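Local atomic coordinates of acylneuraminate lyase (Mycoplasma synoviae, PDB entry 4N4P), a protein that belongs to the dihydrodipicolinate synthetase family and adopts its TIM-barrel fold, with four chains making up the assembly. Residues K8-A13 with G218-I223; N34-K39 with T211-A216. All coordinates share one frame; numbering follows the deposited sequence.

Contact 1: K8-A13 with G218-I223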
loop_
_atom_site.group_PDB
_atom_site.type_symbol
_atom_site.label_atom_id
_atom_site.label_comp_id
_atom_site.label_asym_id
_atom_site.label_seq_id
_atom_site.Cartn_x
_atom_site.Cartn_y
_atom_site.Cartn_z
ATOM N N LYS A 8 31.508 -13.114 -7.438
ATOM C CA LYS A 8 31.745 -11.663 -7.576
ATOM C C LYS A 8 31.462 -11.223 -8.990
ATOM O O LYS A 8 31.774 -11.943 -9.947
ATOM C CB LYS A 8 33.179 -11.334 -7.211
ATOM C CG LYS A 8 33.404 -11.510 -5.702
ATOM C CD LYS A 8 34.851 -11.335 -5.263
ATOM C CE LYS A 8 34.909 -11.392 -3.739
ATOM N NZ LYS A 8 36.262 -10.946 -3.257
ATOM N N GLY A 9 30.885 -10.031 -9.124
ATOM C CA GLY A 9 30.777 -9.386 -10.412
ATOM C C GLY A 9 29.375 -9.438 -10.996
ATOM O O GLY A 9 28.367 -9.449 -10.261
ATOM N N LEU A 10 29.310 -9.479 -12.329
ATOM C CA LEU A 10 28.023 -9.364 -13.012
ATOM C C LEU A 10 27.495 -10.694 -13.523
ATOM O O LEU A 10 28.195 -11.423 -14.241
ATOM C CB LEU A 10 28.119 -8.402 -14.187
ATOM C CG LEU A 10 28.472 -6.967 -13.837
ATOM C CD1 LEU A 10 28.557 -6.169 -15.165
ATOM C CD2 LEU A 10 27.410 -6.357 -12.897
ATOM N N PHE A 11 26.238 -10.960 -13.176
ATOM C CA PHE A 11 25.497 -12.151 -13.609
ATOM C C PHE A 11 24.208 -11.708 -14.320
ATOM O O PHE A 11 23.187 -11.539 -13.659
ATOM C CB PHE A 11 25.095 -12.973 -12.390
ATOM C CG PHE A 11 26.238 -13.708 -11.737
ATOM C CD1 PHE A 11 27.286 -13.013 -11.148
ATOM C CD2 PHE A 11 26.261 -15.088 -11.730
ATOM C CE1 PHE A 11 28.355 -13.691 -10.553
ATOM C CE2 PHE A 11 27.311 -15.797 -11.112
ATOM C CZ PHE A 11 28.363 -15.105 -10.557
ATOM N N PRO A 12 24.233 -11.563 -15.653
ATOM C CA PRO A 12 22.978 -11.316 -16.364
ATOM C C PRO A 12 21.969 -12.424 -16.066
ATOM O O PRO A 12 22.321 -13.630 -15.993
ATOM C CB PRO A 12 23.384 -11.378 -17.852
ATOM C CG PRO A 12 24.719 -12.155 -17.846
ATOM C CD PRO A 12 25.373 -11.711 -16.583
ATOM N N ALA A 13 20.726 -12.016 -15.869
ATOM C CA ALA A 13 19.611 -12.953 -15.798
ATOM C C ALA A 13 19.218 -13.283 -17.234
ATOM O O ALA A 13 18.500 -12.526 -17.906
ATOM C CB ALA A 13 18.448 -12.349 -15.023
ATOM N N GLY A 218 28.472 -0.884 -19.051
ATOM C CA GLY A 218 27.981 0.294 -18.310
ATOM C C GLY A 218 27.900 -0.007 -16.825
ATOM O O GLY A 218 28.240 0.845 -15.991
ATOM N N ALA A 219 27.550 -1.246 -16.497
ATOM C CA ALA A 219 27.492 -1.664 -15.079
ATOM C C ALA A 219 28.894 -1.841 -14.484
ATOM O O ALA A 219 29.183 -1.375 -13.347
ATOM C CB ALA A 219 26.657 -2.954 -14.935
ATOM N N ASN A 220 29.780 -2.475 -15.254
ATOM C CA ASN A 220 31.172 -2.600 -14.833
ATOM C C ASN A 220 31.834 -1.255 -14.652
ATOM O O ASN A 220 32.664 -1.110 -13.759
ATOM C CB ASN A 220 32.001 -3.461 -15.807
ATOM C CG ASN A 220 31.872 -4.940 -15.517
ATOM O OD1 ASN A 220 31.755 -5.779 -16.444
ATOM N ND2 ASN A 220 31.890 -5.281 -14.247
ATOM N N ALA A 221 31.436 -0.263 -15.452
ATOM C CA ALA A 221 32.044 1.053 -15.329
ATOM C C ALA A 221 31.750 1.607 -13.942
ATOM O O ALA A 221 32.613 2.251 -13.332
ATOM C CB ALA A 221 31.558 2.015 -16.445
ATOM N N ILE A 222 30.546 1.348 -13.454
ATOM C CA ILE A 222 30.149 1.805 -12.108
ATOM C C ILE A 222 30.992 1.085 -11.041
ATOM O O ILE A 222 31.550 1.715 -10.144
ATOM C CB ILE A 222 28.645 1.588 -11.836
ATOM C CG1 ILE A 222 27.792 2.482 -12.751
ATOM C CG2 ILE A 222 28.298 1.904 -10.374
ATOM C CD1 ILE A 222 26.369 1.976 -12.841
ATOM N N ILE A 223 31.107 -0.224 -11.174
ATOM C CA ILE A 223 31.881 -1.009 -10.208
ATOM C C ILE A 223 33.334 -0.528 -10.197
ATOM O O ILE A 223 33.918 -0.309 -9.124
ATOM C CB ILE A 223 31.829 -2.512 -10.530
ATOM C CG1 ILE A 223 30.387 -3.023 -10.377
ATOM C CG2 ILE A 223 32.822 -3.283 -9.586
ATOM C CD1 ILE A 223 30.141 -4.459 -10.858
#

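Contact 2: N34-K39 with T211-A216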
loop_
_atom_site.group_PDB
_atom_site.type_symbol
_atom_site.label_atom_id
_atom_site.label_comp_id
_atom_site.label_asym_id
_atom_site.label_seq_id
_atom_site.Cartn_x
_atom_site.Cartn_y
_atom_site.Cartn_z
ATOM N N ASN A 34 27.338 -17.576 -25.512
ATOM C CA ASN A 34 28.582 -17.044 -26.062
ATOM C C ASN A 34 28.631 -15.525 -26.066
ATOM O O ASN A 34 29.673 -14.942 -25.798
ATOM C CB ASN A 34 28.844 -17.570 -27.484
ATOM C CG ASN A 34 29.091 -19.081 -27.540
ATOM O OD1 ASN A 34 29.391 -19.746 -26.543
ATOM N ND2 ASN A 34 28.987 -19.626 -28.755
ATOM N N PHE A 35 27.515 -14.876 -26.404
ATOM C CA PHE A 35 27.446 -13.419 -26.414
ATOM C C PHE A 35 27.746 -12.876 -25.002
ATOM O O PHE A 35 28.565 -11.956 -24.828
ATOM C CB PHE A 35 26.051 -12.979 -26.898
ATOM C CG PHE A 35 25.822 -11.493 -26.857
ATOM C CD1 PHE A 35 26.442 -10.651 -27.770
ATOM C CD2 PHE A 35 24.941 -10.945 -25.908
ATOM C CE1 PHE A 35 26.199 -9.268 -27.745
ATOM C CE2 PHE A 35 24.695 -9.589 -25.876
ATOM C CZ PHE A 35 25.319 -8.746 -26.798
ATOM N N LEU A 36 27.139 -13.492 -23.997
ATOM C CA LEU A 36 27.322 -13.042 -22.608
ATOM C C LEU A 36 28.767 -13.233 -22.145
ATOM O O LEU A 36 29.379 -12.335 -21.550
ATOM C CB LEU A 36 26.357 -13.777 -21.673
ATOM C CG LEU A 36 24.873 -13.491 -21.968
ATOM C CD1 LEU A 36 23.956 -14.253 -21.007
ATOM C CD2 LEU A 36 24.646 -11.969 -21.876
ATOM N N VAL A 37 29.319 -14.408 -22.428
ATOM C CA VAL A 37 30.692 -14.710 -22.032
ATOM C C VAL A 37 31.690 -13.877 -22.831
ATOM O O VAL A 37 32.594 -13.286 -22.258
ATOM C CB VAL A 37 31.002 -16.219 -22.215
ATOM C CG1 VAL A 37 32.506 -16.536 -21.926
ATOM C CG2 VAL A 37 30.063 -17.080 -21.314
ATOM N N GLU A 38 31.530 -13.836 -24.153
ATOM C CA GLU A 38 32.609 -13.327 -25.018
ATOM C C GLU A 38 32.517 -11.853 -25.327
ATOM O O GLU A 38 33.544 -11.191 -25.495
ATOM C CB GLU A 38 32.663 -14.135 -26.327
ATOM C CG GLU A 38 32.874 -15.620 -26.098
ATOM C CD GLU A 38 32.460 -16.490 -27.294
ATOM O OE1 GLU A 38 32.331 -15.970 -28.423
ATOM O OE2 GLU A 38 32.240 -17.700 -27.092
ATOM N N LYS A 39 31.288 -11.328 -25.424
ATOM C CA LYS A 39 31.081 -9.936 -25.799
ATOM C C LYS A 39 30.712 -9.083 -24.601
ATOM O O LYS A 39 31.241 -7.982 -24.443
ATOM C CB LYS A 39 29.982 -9.785 -26.869
ATOM C CG LYS A 39 30.349 -10.410 -28.227
ATOM C CD LYS A 39 31.563 -9.704 -28.840
ATOM C CE LYS A 39 31.827 -10.238 -30.244
ATOM N NZ LYS A 39 32.475 -11.562 -30.152
ATOM N N THR A 211 19.331 -6.313 -16.835
ATOM C CA THR A 211 19.911 -5.252 -17.685
ATOM C C THR A 211 21.375 -5.515 -18.057
ATOM O O THR A 211 21.895 -4.919 -19.003
ATOM C CB THR A 211 19.764 -3.831 -17.063
ATOM O OG1 THR A 211 20.586 -3.738 -15.898
ATOM C CG2 THR A 211 18.304 -3.540 -16.692
ATOM N N TYR A 212 22.030 -6.430 -17.346
ATOM C CA TYR A 212 23.434 -6.739 -17.643
ATOM C C TYR A 212 23.549 -7.633 -18.870
ATOM O O TYR A 212 24.653 -7.856 -19.357
ATOM C CB TYR A 212 24.155 -7.403 -16.450
ATOM C CG TYR A 212 23.887 -6.701 -15.133
ATOM C CD1 TYR A 212 24.026 -5.304 -15.026
ATOM C CD2 TYR A 212 23.481 -7.422 -14.005
ATOM C CE1 TYR A 212 23.765 -4.632 -13.810
ATOM C CE2 TYR A 212 23.211 -6.765 -12.784
ATOM C CZ TYR A 212 23.344 -5.370 -12.707
ATOM O OH TYR A 212 23.078 -4.721 -11.517
ATOM N N ASN A 213 22.417 -8.142 -19.365
ATOM C CA ASN A 213 22.420 -8.904 -20.620
ATOM C C ASN A 213 23.054 -8.119 -21.775
ATOM O O ASN A 213 23.691 -8.712 -22.649
ATOM C CB ASN A 213 20.999 -9.336 -21.045
ATOM C CG ASN A 213 20.502 -10.590 -20.324
ATOM O OD1 ASN A 213 19.646 -10.522 -19.408
ATOM N ND2 ASN A 213 20.981 -11.738 -20.761
ATOM N N VAL A 214 22.854 -6.799 -21.816
ATOM C CA VAL A 214 23.325 -6.023 -22.960
ATOM C C VAL A 214 24.148 -4.787 -22.552
ATOM O O VAL A 214 24.727 -4.111 -23.410
ATOM C CB VAL A 214 22.157 -5.624 -23.937
ATOM C CG1 VAL A 214 21.445 -6.880 -24.446
ATOM C CG2 VAL A 214 21.153 -4.668 -23.237
ATOM N N ASN A 215 24.230 -4.517 -21.251
ATOM C CA ASN A 215 25.021 -3.390 -20.781
ATOM C C ASN A 215 25.943 -3.720 -19.624
ATOM O O ASN A 215 26.091 -2.918 -18.680
ATOM C CB ASN A 215 24.159 -2.168 -20.452
ATOM C CG ASN A 215 24.954 -0.886 -20.480
ATOM O OD1 ASN A 215 26.143 -0.890 -20.856
ATOM N ND2 ASN A 215 24.316 0.227 -20.107
ATOM N N ALA A 216 26.598 -4.884 -19.706
ATOM C CA ALA A 216 27.618 -5.227 -18.717
ATOM C C ALA A 216 28.711 -4.165 -18.686
ATOM O O ALA A 216 29.259 -3.886 -17.630
ATOM C CB ALA A 216 28.230 -6.634 -19.005
#

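Contact 1: K8-A13 with G218-I223
Leu-10 carries this whole contact, meeting Ala-219, Asn-220 and Ile-223 on one flank of helix 212-227. The apolar part divides between its two methyls: CD1 of Leu-10 lies 3.7 Å from CB of Ala-219, and CD2 of Leu-10 lies 3.9 Å from CD1 of Ile-223. Ala-219 and Ile-223 are one helical turn apart, and their CB atoms both face the strand, so the leucine fork spans that turn. Its reach follows from the torsions: CG is anti to the carbonyl carbon, and an extended second torsion carries the fork toward the helix, with CD1 anti to CA (chi2 178°).

The second kind of interaction sets a methyl against an amide. Leu-10 CD1 is 3.5 Å from Asn-220 OD1 and 3.6 Å from both CG and ND2 of that residue, so the methyl lies over the face of the amide. No hydrogen bond joins the segments.

Polar anchoring comes from outside. Leu-10 N is bonded to Asp-43, while the backbone of strand 9-12 pairs with Phe-207 and Gly-44, members of its two neighbouring strands. Leu-196 of helix 196-201 touches both Ala-219 and Ile-223.

The axes run nearly antiparallel (157°) and 9.3 Å apart, the strand-to-helix layering of a beta/alpha barrel. Between these two segments, the barrel's last helix rests on its first strand through van der Waals contact and fit.

Contact 2: N34-K39 with T211-A216
The side chains of Phe-35 and Leu-36 close on the backbone carbonyl of Asn-213, and this is where the two helices pack most tightly. CE2 of Phe-35 stands 3.5 Å from Asn-213 O, with CD2 of Phe-35 farther off at 4.1 Å. The oxygen therefore sits at one edge of the ring, near its plane, where it meets C-H groups and not the pi face. From the adjacent residue, CD2 of Leu-36 comes within 3.5 Å of Asn-213 O. The oxygen is buried by these hydrocarbon groups and has no hydrogen-bond partner in the model; the ring's edge, with its slightly positive hydrogens, probably compensates only weakly. Phe-35 reaches this place because its CG is anti to the backbone N (chi1 176°), which swings the ring across to the second helix. The Leu-36 side chain passes at a slant against that of Asn-213, and Pro-12 touches both.

Beyond the carbonyl the fit slackens. The same ring edge is 4.5 Å from Val-214, measured from Phe-35 CE2 to Val-214 CG1, a grazing contact. The far flank of helix 26-39 turns from the interface: Asn-34 and Glu-38 bind Arg-76 by hydrogen bond and salt bridge. Lys-39, at the segment's end, is exposed to solvent.

The axes are 9.8 Å apart and inclined by only 21°, as expected of neighbouring helices in the outer layer of a TIM barrel, here the first and the last. Gln-40, next after Lys-39, accepts through OE1 a hydrogen bond from Ala-216 N, a tie that the two segments lack. With no hydrogen bond or salt bridge of its own, the interface holds by hydrocarbon packing, which probably has to pay for the unbonded Asn-213 carbonyl.

Both contacts are buried, their centres about 10 Å apart, and both use helix 212-227: contact 1 takes a flank further along it, contact 2 the N-terminal part, residues 213 and 214. Contact 1 joins inner strand to outer helix, contact 2 one outer helix to another, so together they fix the last helix where the barrel closes, one against the inner sheet and one within the outer layer. Their chemistry differs accordingly. In contact 1 aliphatic methyls dominate, with an amide side chain beside them; in contact 2 a backbone carbonyl is the focus. They also touch directly, Pro-12 CB being 3.7 Å from Asn-213 N, which makes the packing continuous.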